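Long-range contacts in cytosolic phospholipase A2 delta (Homo sapiens, PDB 5IXC), which hydrolyses glycerophospholipids at the sn-2 position in a calcium-dependent manner, with a preference for linoleic acid there: residues 47-52 and 69-74; 328-333 and 360-365; 340-345 and 674-679. All blocks are in the same frame, centred on the assembly; numbering follows the deposited sequence.

Contact 1 (47-52 and 69-74). With BA (barium ion), chain E.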
ATOM      1  N   ALA A  47       8.001 -42.476  -2.439  1.00 51.16           N
ATOM      2  CA  ALA A  47       8.664 -41.187  -2.575  1.00 50.01           C
ATOM      3  C   ALA A  47      10.180 -41.354  -2.671  1.00 50.46           C
ATOM      4  O   ALA A  47      10.744 -42.311  -2.154  1.00 49.93           O
ATOM      5  CB  ALA A  47       8.301 -40.274  -1.416  1.00 49.43           C
ATOM      6  N   ASP A  48      10.809 -40.422  -3.382  1.00 53.93           N
ATOM      7  CA  ASP A  48      12.267 -40.242  -3.401  1.00 53.21           C
ATOM      8  C   ASP A  48      12.612 -38.901  -2.770  1.00 50.09           C
ATOM      9  O   ASP A  48      12.935 -37.940  -3.470  1.00 47.36           O
ATOM     10  CB  ASP A  48      12.775 -40.265  -4.823  1.00 55.48           C
ATOM     11  CG  ASP A  48      12.264 -41.437  -5.578  1.00 59.66           C
ATOM     12  OD1 ASP A  48      11.614 -41.216  -6.623  1.00 68.56           O
ATOM     13  OD2 ASP A  48      12.470 -42.584  -5.117  1.00 60.51           O
ATOM     14  N   PRO A  49      12.550 -38.832  -1.436  1.00 46.08           N
ATOM     15  CA  PRO A  49      12.418 -37.533  -0.799  1.00 47.37           C
ATOM     16  C   PRO A  49      13.716 -36.806  -0.493  1.00 48.08           C
ATOM     17  O   PRO A  49      14.768 -37.420  -0.299  1.00 44.87           O
ATOM     18  CB  PRO A  49      11.707 -37.865   0.511  1.00 47.32           C
ATOM     19  CG  PRO A  49      12.142 -39.252   0.812  1.00 47.20           C
ATOM     20  CD  PRO A  49      12.578 -39.919  -0.455  1.00 45.02           C
ATOM     21  N   TYR A  50      13.604 -35.487  -0.431  1.00 46.99           N
ATOM     22  CA  TYR A  50      14.631 -34.658   0.169  1.00 45.49           C
ATOM     23  C   TYR A  50      13.994 -33.467   0.839  1.00 42.44           C
ATOM     24  O   TYR A  50      12.847 -33.124   0.568  1.00 41.42           O
ATOM     25  CB  TYR A  50      15.635 -34.177  -0.865  1.00 46.53           C
ATOM     26  CG  TYR A  50      15.039 -33.340  -1.961  1.00 47.06           C
ATOM     27  CD1 TYR A  50      14.917 -31.970  -1.826  1.00 48.49           C
ATOM     28  CD2 TYR A  50      14.603 -33.924  -3.144  1.00 50.10           C
ATOM     29  CE1 TYR A  50      14.370 -31.202  -2.841  1.00 50.70           C
ATOM     30  CE2 TYR A  50      14.065 -33.164  -4.169  1.00 49.41           C
ATOM     31  CZ  TYR A  50      13.952 -31.809  -4.014  1.00 49.95           C
ATOM     32  OH  TYR A  50      13.411 -31.064  -5.032  1.00 51.13           O
ATOM     33  N   VAL A  51      14.773 -32.838   1.704  1.00 43.13           N
ATOM     34  CA  VAL A  51      14.339 -31.667   2.454  1.00 45.31           C
ATOM     35  C   VAL A  51      14.977 -30.408   1.888  1.00 45.65           C
ATOM     36  O   VAL A  51      16.123 -30.433   1.464  1.00 41.64           O
ATOM     37  CB  VAL A  51      14.689 -31.805   3.947  1.00 45.24           C
ATOM     38  CG1 VAL A  51      14.268 -30.571   4.736  1.00 46.05           C
ATOM     39  CG2 VAL A  51      14.008 -33.033   4.516  1.00 46.97           C
ATOM     40  N   ILE A  52      14.203 -29.323   1.883  1.00 47.84           N
ATOM     41  CA  ILE A  52      14.702 -27.991   1.558  1.00 49.03           C
ATOM     42  C   ILE A  52      14.537 -27.088   2.765  1.00 47.95           C
ATOM     43  O   ILE A  52      13.490 -27.077   3.393  1.00 51.48           O
ATOM     44  CB  ILE A  52      13.985 -27.393   0.329  1.00 51.52           C
ATOM     45  CG1 ILE A  52      14.664 -27.893  -0.941  1.00 51.54           C
ATOM     46  CG2 ILE A  52      14.023 -25.871   0.355  1.00 53.09           C
ATOM     47  CD1 ILE A  52      13.960 -27.486  -2.209  1.00 54.89           C
ATOM     48  N   THR A  69      15.887 -42.620  -1.980  1.00 57.63           N
ATOM     49  CA  THR A  69      15.036 -43.270  -2.987  1.00 61.35           C
ATOM     50  C   THR A  69      14.144 -44.342  -2.387  1.00 58.32           C
ATOM     51  O   THR A  69      14.564 -45.104  -1.530  1.00 57.78           O
ATOM     52  CB  THR A  69      15.857 -43.871  -4.147  1.00 63.27           C
ATOM     53  OG1 THR A  69      17.012 -44.527  -3.623  1.00 68.98           O
ATOM     54  CG2 THR A  69      16.323 -42.782  -5.104  1.00 63.67           C
ATOM     55  N   ASP A  70      12.901 -44.364  -2.851  1.00 58.84           N
ATOM     56  CA  ASP A  70      11.886 -45.343  -2.433  1.00 59.62           C
ATOM     57  C   ASP A  70      11.815 -45.546  -0.920  1.00 57.73           C
ATOM     58  O   ASP A  70      12.049 -46.652  -0.434  1.00 59.26           O
ATOM     59  CB  ASP A  70      12.101 -46.682  -3.145  1.00 60.71           C
ATOM     60  CG  ASP A  70      11.748 -46.619  -4.620  1.00 62.18           C
ATOM     61  OD1 ASP A  70      12.328 -45.790  -5.346  1.00 70.85           O
ATOM     62  OD2 ASP A  70      10.890 -47.398  -5.062  1.00 67.78           O
ATOM     63  N   THR A  71      11.507 -44.469  -0.197  1.00 56.42           N
ATOM     64  CA  THR A  71      11.342 -44.505   1.272  1.00 54.95           C
ATOM     65  C   THR A  71      10.183 -43.658   1.750  1.00 54.33           C
ATOM     66  O   THR A  71      10.044 -42.506   1.338  1.00 51.64           O
ATOM     67  CB  THR A  71      12.549 -43.914   2.025  1.00 54.75           C
ATOM     68  OG1 THR A  71      13.688 -43.846   1.164  1.00 59.18           O
ATOM     69  CG2 THR A  71      12.869 -44.737   3.258  1.00 52.82           C
ATOM     70  N   SER A  72       9.380 -44.225   2.646  1.00 53.05           N
ATOM     71  CA  SER A  72       8.386 -43.449   3.417  1.00 53.52           C
ATOM     72  C   SER A  72       8.925 -43.047   4.788  1.00 49.58           C
ATOM     73  O   SER A  72       8.269 -42.323   5.533  1.00 49.74           O
ATOM     74  CB  SER A  72       7.082 -44.229   3.588  1.00 53.69           C
ATOM     75  OG  SER A  72       6.455 -44.446   2.336  1.00 59.66           O
ATOM     76  N   HIS A  73      10.123 -43.528   5.100  1.00 47.93           N
ATOM     77  CA  HIS A  73      10.809 -43.250   6.362  1.00 50.28           C
ATOM     78  C   HIS A  73      12.277 -42.937   6.065  1.00 49.77           C
ATOM     79  O   HIS A  73      13.167 -43.724   6.411  1.00 51.00           O
ATOM     80  CB  HIS A  73      10.694 -44.461   7.308  1.00 53.29           C
ATOM     81  CG  HIS A  73      11.100 -44.189   8.726  1.00 56.66           C
ATOM     82  ND1 HIS A  73      12.288 -43.586   9.064  1.00 60.92           N
ATOM     83  CD2 HIS A  73      10.476 -44.465   9.897  1.00 62.69           C
ATOM     84  CE1 HIS A  73      12.371 -43.484  10.379  1.00 62.90           C
ATOM     85  NE2 HIS A  73      11.286 -44.015  10.909  1.00 61.74           N
ATOM     86  N   PRO A  74      12.544 -41.785   5.428  1.00 46.61           N
ATOM     87  CA  PRO A  74      13.920 -41.396   5.117  1.00 48.37           C
ATOM     88  C   PRO A  74      14.711 -40.951   6.338  1.00 51.27           C
ATOM     89  O   PRO A  74      14.171 -40.246   7.190  1.00 54.04           O
ATOM     90  CB  PRO A  74      13.759 -40.213   4.157  1.00 47.86           C
ATOM     91  CG  PRO A  74      12.324 -39.825   4.189  1.00 46.43           C
ATOM     92  CD  PRO A  74      11.573 -40.745   5.074  1.00 45.59           C
TER
HETATM   93 BA    BA E 903       9.993 -43.663  -6.702  1.00 80.83          BA
HETATM   94  O   HOH W   1       6.622 -42.378   0.181  1.00 61.15           O
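The carboxylate of D48 reaches the loop at T69 and D70 and links it to a bound barium ion. CB of D48 lies 4.2 Å from the CA of T69. Its chi1 of -50° sets CG beside the backbone N, and both carboxylate oxygens reach the metal. D48 OD1 is 2.9 Å from the barium. D48 OD2 is 3.1 Å from it and also accepts the backbone N-H of D70 at 2.9 Å, a nearly straight bond. The metal and this N-H together fix the turn of the carboxylate. OG of S45 and the backbone O of E46 complete the barium site. One residue back, the carbonyl O of A47 accepts the N-H of T71 at 3.0 Å, so the loop is gripped at two successive positions. On the C-terminal side of D48, CG of P49 meets CG of P74 at 3.4 Å, the two rings crossing obliquely. The contact belongs to the calcium-binding end of the N-terminal C2 domain. Of the barium ligands, only D48 is also a predicted calcium ligand. It lies near two more, D98 and D100, and this cluster of carboxylates would probably favour a divalent cation.

Contact 2 (328-333 and 360-365). With 7FA (methyl (R)-(6Z,9Z,12Z)-octadeca-6,9,12-trien-1-ylphosphonofluoridate), chain C.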
ATOM      1  N   GLY A 328     -10.243  17.840  10.045  1.00 53.87           N
ATOM      2  CA  GLY A 328     -10.029  16.892   8.949  1.00 50.63           C
ATOM      3  C   GLY A 328     -11.320  16.457   8.286  1.00 49.09           C
ATOM      4  O   GLY A 328     -12.366  16.381   8.934  1.00 49.85           O
ATOM      5  N   ILE A 329     -11.254  16.205   6.983  1.00 47.75           N
ATOM      6  CA  ILE A 329     -12.329  15.507   6.278  1.00 47.28           C
ATOM      7  C   ILE A 329     -11.939  14.049   6.150  1.00 47.35           C
ATOM      8  O   ILE A 329     -10.793  13.707   5.855  1.00 49.85           O
ATOM      9  CB  ILE A 329     -12.616  16.085   4.885  1.00 49.99           C
ATOM     10  CG1 ILE A 329     -13.249  17.466   5.017  1.00 51.24           C
ATOM     11  CG2 ILE A 329     -13.566  15.190   4.091  1.00 51.07           C
ATOM     12  CD1 ILE A 329     -13.077  18.298   3.772  1.00 53.33           C
ATOM     13  N   MET A 330     -12.925  13.199   6.379  1.00 48.09           N
ATOM     14  CA  MET A 330     -12.771  11.754   6.297  1.00 45.40           C
ATOM     15  C   MET A 330     -13.867  11.260   5.370  1.00 42.34           C
ATOM     16  O   MET A 330     -15.037  11.567   5.592  1.00 42.52           O
ATOM     17  CB  MET A 330     -12.940  11.169   7.689  1.00 45.19           C
ATOM     18  CG  MET A 330     -12.489   9.748   7.850  1.00 44.48           C
ATOM     19  SD  MET A 330     -12.422   9.400   9.615  1.00 48.73           S
ATOM     20  CE  MET A 330     -14.135   9.089   9.996  1.00 46.16           C
ATOM     21  N   ALA A 331     -13.493  10.510   4.339  1.00 40.79           N
ATOM     22  CA  ALA A 331     -14.462  10.052   3.331  1.00 41.42           C
ATOM     23  C   ALA A 331     -14.312   8.571   2.970  1.00 40.96           C
ATOM     24  O   ALA A 331     -13.204   8.056   2.903  1.00 43.74           O
ATOM     25  CB  ALA A 331     -14.357  10.903   2.079  1.00 42.07           C
ATOM     26  N   THR A 332     -15.442   7.906   2.753  1.00 39.91           N
ATOM     27  CA  THR A 332     -15.464   6.497   2.380  1.00 40.72           C
ATOM     28  C   THR A 332     -15.407   6.355   0.877  1.00 43.56           C
ATOM     29  O   THR A 332     -15.444   7.335   0.146  1.00 42.66           O
ATOM     30  CB  THR A 332     -16.761   5.766   2.817  1.00 41.87           C
ATOM     31  OG1 THR A 332     -17.883   6.241   2.052  1.00 37.82           O
ATOM     32  CG2 THR A 332     -17.017   5.941   4.294  1.00 43.14           C
ATOM     33  N   GLY A 333     -15.353   5.105   0.428  1.00 43.80           N
ATOM     34  CA  GLY A 333     -15.474   4.785  -0.988  1.00 41.04           C
ATOM     35  C   GLY A 333     -16.920   4.754  -1.431  1.00 39.88           C
ATOM     36  O   GLY A 333     -17.807   5.211  -0.726  1.00 40.61           O
ATOM     37  N   TYR A 360      -6.922  18.936   6.849  1.00 46.10           N
ATOM     38  CA  TYR A 360      -6.675  17.635   6.197  1.00 46.17           C
ATOM     39  C   TYR A 360      -7.873  17.107   5.413  1.00 42.75           C
ATOM     40  O   TYR A 360      -9.005  17.192   5.860  1.00 39.34           O
ATOM     41  CB  TYR A 360      -6.324  16.563   7.224  1.00 45.48           C
ATOM     42  CG  TYR A 360      -4.984  16.692   7.894  1.00 43.86           C
ATOM     43  CD1 TYR A 360      -3.806  16.569   7.170  1.00 41.79           C
ATOM     44  CD2 TYR A 360      -4.897  16.879   9.279  1.00 42.81           C
ATOM     45  CE1 TYR A 360      -2.575  16.659   7.804  1.00 41.92           C
ATOM     46  CE2 TYR A 360      -3.676  16.981   9.916  1.00 42.30           C
ATOM     47  CZ  TYR A 360      -2.517  16.878   9.174  1.00 42.97           C
ATOM     48  OH  TYR A 360      -1.300  16.977   9.816  1.00 47.51           O
ATOM     49  N   PHE A 361      -7.588  16.523   4.260  1.00 42.82           N
ATOM     50  CA  PHE A 361      -8.619  15.958   3.408  1.00 45.35           C
ATOM     51  C   PHE A 361      -8.228  14.525   3.033  1.00 45.76           C
ATOM     52  O   PHE A 361      -7.297  14.295   2.262  1.00 42.51           O
ATOM     53  CB  PHE A 361      -8.781  16.854   2.179  1.00 46.06           C
ATOM     54  CG  PHE A 361      -9.940  16.507   1.278  1.00 43.93           C
ATOM     55  CD1 PHE A 361     -10.869  15.525   1.595  1.00 44.75           C
ATOM     56  CD2 PHE A 361     -10.102  17.214   0.096  1.00 42.53           C
ATOM     57  CE1 PHE A 361     -11.917  15.238   0.727  1.00 46.14           C
ATOM     58  CE2 PHE A 361     -11.150  16.941  -0.760  1.00 44.42           C
ATOM     59  CZ  PHE A 361     -12.061  15.952  -0.445  1.00 45.02           C
ATOM     60  N   SER A 362      -8.942  13.560   3.602  1.00 45.16           N
ATOM     61  CA  SER A 362      -8.653  12.153   3.322  1.00 43.16           C
ATOM     62  C   SER A 362      -9.842  11.465   2.686  1.00 40.38           C
ATOM     63  O   SER A 362     -11.004  11.765   3.000  1.00 39.05           O
ATOM     64  CB  SER A 362      -8.222  11.395   4.584  1.00 43.74           C
ATOM     65  OG  SER A 362      -9.317  11.121   5.452  1.00 42.28           O
ATOM     66  N   GLY A 363      -9.534  10.557   1.772  1.00 39.34           N
ATOM     67  CA  GLY A 363     -10.553   9.730   1.139  1.00 41.76           C
ATOM     68  C   GLY A 363     -10.046   8.361   0.738  1.00 42.92           C
ATOM     69  O   GLY A 363      -8.843   8.109   0.754  1.00 45.09           O
ATOM     70  N   ILE A 364     -10.999   7.492   0.416  1.00 44.69           N
ATOM     71  CA  ILE A 364     -10.773   6.147  -0.097  1.00 46.81           C
ATOM     72  C   ILE A 364     -11.504   5.977  -1.440  1.00 46.30           C
ATOM     73  O   ILE A 364     -12.564   6.547  -1.669  1.00 42.85           O
ATOM     74  CB  ILE A 364     -11.291   5.070   0.894  1.00 52.87           C
ATOM     75  CG1 ILE A 364     -10.338   4.941   2.079  1.00 59.32           C
ATOM     76  CG2 ILE A 364     -11.450   3.704   0.231  1.00 52.43           C
ATOM     77  CD1 ILE A 364     -10.657   3.803   3.037  1.00 61.27           C
ATOM     78  N   SER A 365     -10.919   5.166  -2.310  1.00 48.42           N
ATOM     79  CA  SER A 365     -11.557   4.719  -3.565  1.00 48.08           C
ATOM     80  C   SER A 365     -12.254   5.837  -4.386  1.00 46.79           C
ATOM     81  O   SER A 365     -11.589   6.763  -4.841  1.00 44.05           O
ATOM     82  CB  SER A 365     -12.480   3.520  -3.304  1.00 46.64           C
ATOM     83  OG  SER A 365     -12.711   2.845  -4.537  1.00 45.73           O
TER
HETATM   84  C1  7FA C 901     -14.132   1.977  -6.744  1.00 45.39           C
HETATM   85  P1  7FA C 901     -14.080   2.116  -4.940  1.00 43.16           P
HETATM   86  C2  7FA C 901     -15.471   1.465  -7.266  1.00 45.74           C
HETATM   87  O2  7FA C 901     -13.874   0.659  -4.326  1.00 47.20           O
HETATM   88  C3  7FA C 901     -15.276   1.212  -8.753  1.00 48.46           C
HETATM   89  C4  7FA C 901     -16.513   0.739  -9.518  1.00 53.01           C
HETATM   90  C5  7FA C 901     -16.132   0.814 -10.991  1.00 58.39           C
HETATM   91  C6  7FA C 901     -17.074   0.147 -11.965  1.00 64.23           C
HETATM   92  C7  7FA C 901     -16.514  -0.345 -13.077  1.00 71.72           C
HETATM   93  C8  7FA C 901     -17.294  -1.040 -14.171  1.00 81.02           C
HETATM   94  C9  7FA C 901     -16.377  -1.139 -15.372  1.00 83.58           C
HETATM   95  CM  7FA C 901     -14.790   0.144  -3.376  1.00 51.45           C
HETATM   96  C10 7FA C 901     -15.521  -2.158 -15.479  1.00 86.64           C
HETATM   97  C11 7FA C 901     -14.587  -2.233 -16.661  1.00 87.68           C
HETATM   98  C12 7FA C 901     -14.437  -3.638 -17.189  1.00 88.94           C
HETATM   99  C13 7FA C 901     -13.251  -4.241 -17.168  1.00 90.40           C
HETATM  100  C14 7FA C 901     -13.129  -5.648 -17.705  1.00 96.56           C
HETATM  101  C15 7FA C 901     -13.663  -6.686 -16.720  1.00 97.13           C
HETATM  102  C16 7FA C 901     -14.129  -7.954 -17.428  1.00 98.27           C
HETATM  103  C17 7FA C 901     -12.962  -8.704 -18.068  1.00101.16           C
HETATM  104  C18 7FA C 901     -13.352 -10.126 -18.428  1.00106.34           C
HETATM  105  O1  7FA C 901     -15.241   2.812  -4.377  1.00 43.37           O
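I329 lays its side chain against the ring of F361. Its CG2 is 3.7 Å from F361 CD1, at the rim of the ring. Its CD1 stands over one face of that ring, 4.2 Å above the plane and off toward the rim. F361 CG is anti to its own backbone N (chi1 -172°), which brings the ring across the isoleucine, under its CD1. L342 and L346 of helix 335-351 pack on this same side of the sheet. The backbones run parallel, with strand axes 4.6 Å apart and 7° between their directions. The N-H of I329 bonds to the O of Y360 at 2.7 Å, and the N-H of S362 returns to the O of I329. Further on, the bond from I364 N to A331 O is weak. Strand 327-331, helix 335-351 and strand 360-364 form a beta-alpha-beta crossover in the central sheet of the catalytic domain, which belongs to the patatin clan. On the face away from F361, OG of S362 hydrogen-bonds to OG of S659 and lies 3.0 Å from the O of I329. The OH of Y360 bonds to E294. Past strand 327-331, CA of G333 approaches the O of I364 at 3.5 Å in a CA-H...O contact. The nucleophile S365 follows, its OG bonded covalently to P1 of the fluorophosphonate inhibitor at 1.6 Å. The backbone N atoms of G334 and G335, which follow G333, hydrogen-bond to the inhibitor, as expected of an oxyanion hole.

Contact 3 (340-345 and 674-679)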
ATOM      1  N   THR A 340     -19.486  12.045  -6.702  1.00 41.43           N
ATOM      2  CA  THR A 340     -20.399  13.155  -6.950  1.00 42.67           C
ATOM      3  C   THR A 340     -20.876  13.691  -5.600  1.00 41.85           C
ATOM      4  O   THR A 340     -20.868  14.888  -5.382  1.00 42.98           O
ATOM      5  CB  THR A 340     -21.585  12.844  -7.925  1.00 43.83           C
ATOM      6  OG1 THR A 340     -22.800  12.597  -7.207  1.00 51.33           O
ATOM      7  CG2 THR A 340     -21.290  11.689  -8.854  1.00 41.86           C
ATOM      8  N   SER A 341     -21.269  12.802  -4.694  1.00 40.12           N
ATOM      9  CA  SER A 341     -21.771  13.239  -3.390  1.00 39.05           C
ATOM     10  C   SER A 341     -20.731  14.089  -2.651  1.00 39.55           C
ATOM     11  O   SER A 341     -21.076  15.031  -1.942  1.00 42.73           O
ATOM     12  CB  SER A 341     -22.185  12.044  -2.536  1.00 39.84           C
ATOM     13  OG  SER A 341     -22.714  12.453  -1.284  1.00 39.14           O
ATOM     14  N   LEU A 342     -19.461  13.755  -2.815  1.00 40.45           N
ATOM     15  CA  LEU A 342     -18.378  14.497  -2.150  1.00 42.14           C
ATOM     16  C   LEU A 342     -18.198  15.911  -2.725  1.00 44.70           C
ATOM     17  O   LEU A 342     -17.909  16.865  -2.001  1.00 44.30           O
ATOM     18  CB  LEU A 342     -17.071  13.725  -2.248  1.00 40.06           C
ATOM     19  CG  LEU A 342     -15.812  14.406  -1.713  1.00 41.03           C
ATOM     20  CD1 LEU A 342     -15.930  14.791  -0.250  1.00 41.36           C
ATOM     21  CD2 LEU A 342     -14.645  13.454  -1.902  1.00 42.81           C
ATOM     22  N   TYR A 343     -18.346  16.027  -4.036  1.00 46.87           N
ATOM     23  CA  TYR A 343     -18.385  17.333  -4.682  1.00 47.60           C
ATOM     24  C   TYR A 343     -19.476  18.201  -4.027  1.00 49.67           C
ATOM     25  O   TYR A 343     -19.247  19.360  -3.696  1.00 50.67           O
ATOM     26  CB  TYR A 343     -18.672  17.173  -6.169  1.00 47.84           C
ATOM     27  CG  TYR A 343     -17.453  16.976  -7.048  1.00 46.56           C
ATOM     28  CD1 TYR A 343     -16.469  17.946  -7.132  1.00 45.08           C
ATOM     29  CD2 TYR A 343     -17.321  15.840  -7.845  1.00 48.01           C
ATOM     30  CE1 TYR A 343     -15.370  17.783  -7.955  1.00 43.83           C
ATOM     31  CE2 TYR A 343     -16.228  15.666  -8.671  1.00 47.11           C
ATOM     32  CZ  TYR A 343     -15.253  16.646  -8.722  1.00 46.44           C
ATOM     33  OH  TYR A 343     -14.160  16.477  -9.545  1.00 47.81           O
ATOM     34  N   GLY A 344     -20.656  17.619  -3.845  1.00 48.94           N
ATOM     35  CA  GLY A 344     -21.765  18.289  -3.159  1.00 50.73           C
ATOM     36  C   GLY A 344     -21.412  18.709  -1.741  1.00 52.01           C
ATOM     37  O   GLY A 344     -21.837  19.756  -1.262  1.00 54.76           O
ATOM     38  N   HIS A 345     -20.637  17.884  -1.061  1.00 52.28           N
ATOM     39  CA  HIS A 345     -20.226  18.192   0.300  1.00 53.26           C
ATOM     40  C   HIS A 345     -19.227  19.328   0.353  1.00 55.48           C
ATOM     41  O   HIS A 345     -19.292  20.178   1.235  1.00 56.35           O
ATOM     42  CB  HIS A 345     -19.648  16.956   0.978  1.00 52.28           C
ATOM     43  CG  HIS A 345     -20.685  15.957   1.360  1.00 50.26           C
ATOM     44  ND1 HIS A 345     -20.422  14.615   1.482  1.00 50.41           N
ATOM     45  CD2 HIS A 345     -21.995  16.112   1.653  1.00 52.49           C
ATOM     46  CE1 HIS A 345     -21.523  13.985   1.849  1.00 50.74           C
ATOM     47  NE2 HIS A 345     -22.495  14.871   1.951  1.00 51.92           N
ATOM     48  N   LEU A 674     -14.831  15.718  10.252  1.00 45.48           N
ATOM     49  CA  LEU A 674     -16.057  15.690   9.479  1.00 44.56           C
ATOM     50  C   LEU A 674     -16.028  14.396   8.691  1.00 44.17           C
ATOM     51  O   LEU A 674     -15.229  14.230   7.763  1.00 43.64           O
ATOM     52  CB  LEU A 674     -16.155  16.893   8.527  1.00 45.63           C
ATOM     53  CG  LEU A 674     -15.988  18.291   9.140  1.00 45.57           C
ATOM     54  CD1 LEU A 674     -16.077  19.344   8.056  1.00 45.18           C
ATOM     55  CD2 LEU A 674     -17.019  18.568  10.218  1.00 46.17           C
ATOM     56  N   SER A 675     -16.899  13.479   9.081  1.00 43.22           N
ATOM     57  CA  SER A 675     -16.942  12.148   8.495  1.00 42.14           C
ATOM     58  C   SER A 675     -18.080  12.038   7.481  1.00 40.26           C
ATOM     59  O   SER A 675     -19.249  12.020   7.851  1.00 37.59           O
ATOM     60  CB  SER A 675     -17.107  11.104   9.602  1.00 43.16           C
ATOM     61  OG  SER A 675     -17.226   9.783   9.083  1.00 42.18           O
ATOM     62  N   PHE A 676     -17.726  11.965   6.206  1.00 39.88           N
ATOM     63  CA  PHE A 676     -18.712  11.801   5.151  1.00 42.05           C
ATOM     64  C   PHE A 676     -18.797  10.352   4.751  1.00 43.89           C
ATOM     65  O   PHE A 676     -17.784   9.717   4.451  1.00 46.60           O
ATOM     66  CB  PHE A 676     -18.351  12.631   3.920  1.00 44.64           C
ATOM     67  CG  PHE A 676     -18.239  14.108   4.187  1.00 47.24           C
ATOM     68  CD1 PHE A 676     -19.241  14.788   4.874  1.00 48.94           C
ATOM     69  CD2 PHE A 676     -17.143  14.820   3.738  1.00 48.67           C
ATOM     70  CE1 PHE A 676     -19.134  16.142   5.124  1.00 49.43           C
ATOM     71  CE2 PHE A 676     -17.028  16.170   3.991  1.00 49.08           C
ATOM     72  CZ  PHE A 676     -18.026  16.833   4.680  1.00 49.67           C
ATOM     73  N   ASP A 677     -20.014   9.837   4.697  1.00 43.22           N
ATOM     74  CA  ASP A 677     -20.222   8.416   4.445  1.00 45.24           C
ATOM     75  C   ASP A 677     -21.128   8.212   3.242  1.00 42.51           C
ATOM     76  O   ASP A 677     -22.214   8.763   3.183  1.00 42.86           O
ATOM     77  CB  ASP A 677     -20.843   7.766   5.675  1.00 47.96           C
ATOM     78  CG  ASP A 677     -20.766   6.262   5.640  1.00 51.84           C
ATOM     79  OD1 ASP A 677     -19.795   5.724   6.202  1.00 59.02           O
ATOM     80  OD2 ASP A 677     -21.659   5.620   5.042  1.00 49.21           O
ATOM     81  N   TYR A 678     -20.688   7.387   2.304  1.00 42.65           N
ATOM     82  CA  TYR A 678     -21.407   7.231   1.028  1.00 42.98           C
ATOM     83  C   TYR A 678     -22.019   5.851   0.825  1.00 44.40           C
ATOM     84  O   TYR A 678     -22.426   5.504  -0.271  1.00 44.16           O
ATOM     85  CB  TYR A 678     -20.508   7.630  -0.141  1.00 40.33           C
ATOM     86  CG  TYR A 678     -19.924   9.006   0.052  1.00 38.00           C
ATOM     87  CD1 TYR A 678     -20.739  10.106   0.104  1.00 36.33           C
ATOM     88  CD2 TYR A 678     -18.548   9.199   0.217  1.00 39.04           C
ATOM     89  CE1 TYR A 678     -20.228  11.364   0.304  1.00 35.84           C
ATOM     90  CE2 TYR A 678     -18.026  10.469   0.402  1.00 37.43           C
ATOM     91  CZ  TYR A 678     -18.881  11.544   0.453  1.00 36.53           C
ATOM     92  OH  TYR A 678     -18.392  12.811   0.654  1.00 38.84           O
ATOM     93  N   SER A 679     -22.126   5.092   1.904  1.00 47.21           N
ATOM     94  CA  SER A 679     -22.825   3.810   1.880  1.00 48.53           C
ATOM     95  C   SER A 679     -24.340   3.967   1.666  1.00 50.50           C
ATOM     96  O   SER A 679     -24.935   4.928   2.116  1.00 52.56           O
ATOM     97  CB  SER A 679     -22.568   3.083   3.188  1.00 46.96           C
ATOM     98  OG  SER A 679     -23.236   1.852   3.203  1.00 46.08           O
TER
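Residues 340-345 of helix 335-351 lie against the end of strand 672-676 and the loop that follows it. The backbones stay well apart: the nearest CA atoms, of S341 and Y678, are 7.5 Å from each other, and side chains bridge the distance. H345 is the centre of the contact. Its ring forms an offset stack with F676, centroids 4.3 Å apart and planes at 24°. ND1 sits over the phenyl face, near the rim. CB of H345 also stands over that face, 11° off the ring normal, in a CH-pi contact. The opposite face of the imidazole meets the backbone O of S341. At the imidazole edge, in the ring plane, ND1 shares a hydrogen bond of 2.8 Å with the OH of Y678; either atom could be the donor. This bond and the stack fix the turn of the imidazole. L342 crosses the phenol at a slant, its CB and CD1 both 3.3 Å from Y678 OH. It meets F676 at about a right angle, CD1 4.2 Å from F676 CD2. S341 OG lies near Y678 CE1 and has its hydrogen bond with S789. Replacing F676 by alanine would remove the ring over one imidazole face, which would probably open a gap beside L342 and leave H345 freer to tilt about its Y678 bond. The aromatic cluster joins the crossover helix to a parallel strand of the central sheet, the helix-on-sheet layering of the alpha/beta core of this patatin-clan catalytic domain, close to the substrate-binding G334.

How the contacts relate
From the N terminus, contact 1 comes first. It closes a short loop within the C2 domain, before the other two open. Its centre is about 56 Å from that of contact 2 and about 61 Å from that of contact 3, on the opposite side of the chain's centre. Contact 2 closes the crossover from strand 327-331 through helix 335-351 to strand 360-364. Contact 3 starts on that same helix and returns over 300 residues later, so contacts 2 and 3 cross along the chain. Their centres are about 9 Å apart. Strands 327-331 and 672-676 are neighbours in one sheet. Together the two contacts tie helix 335-351 and three adjacent parallel strands into the catalytic core.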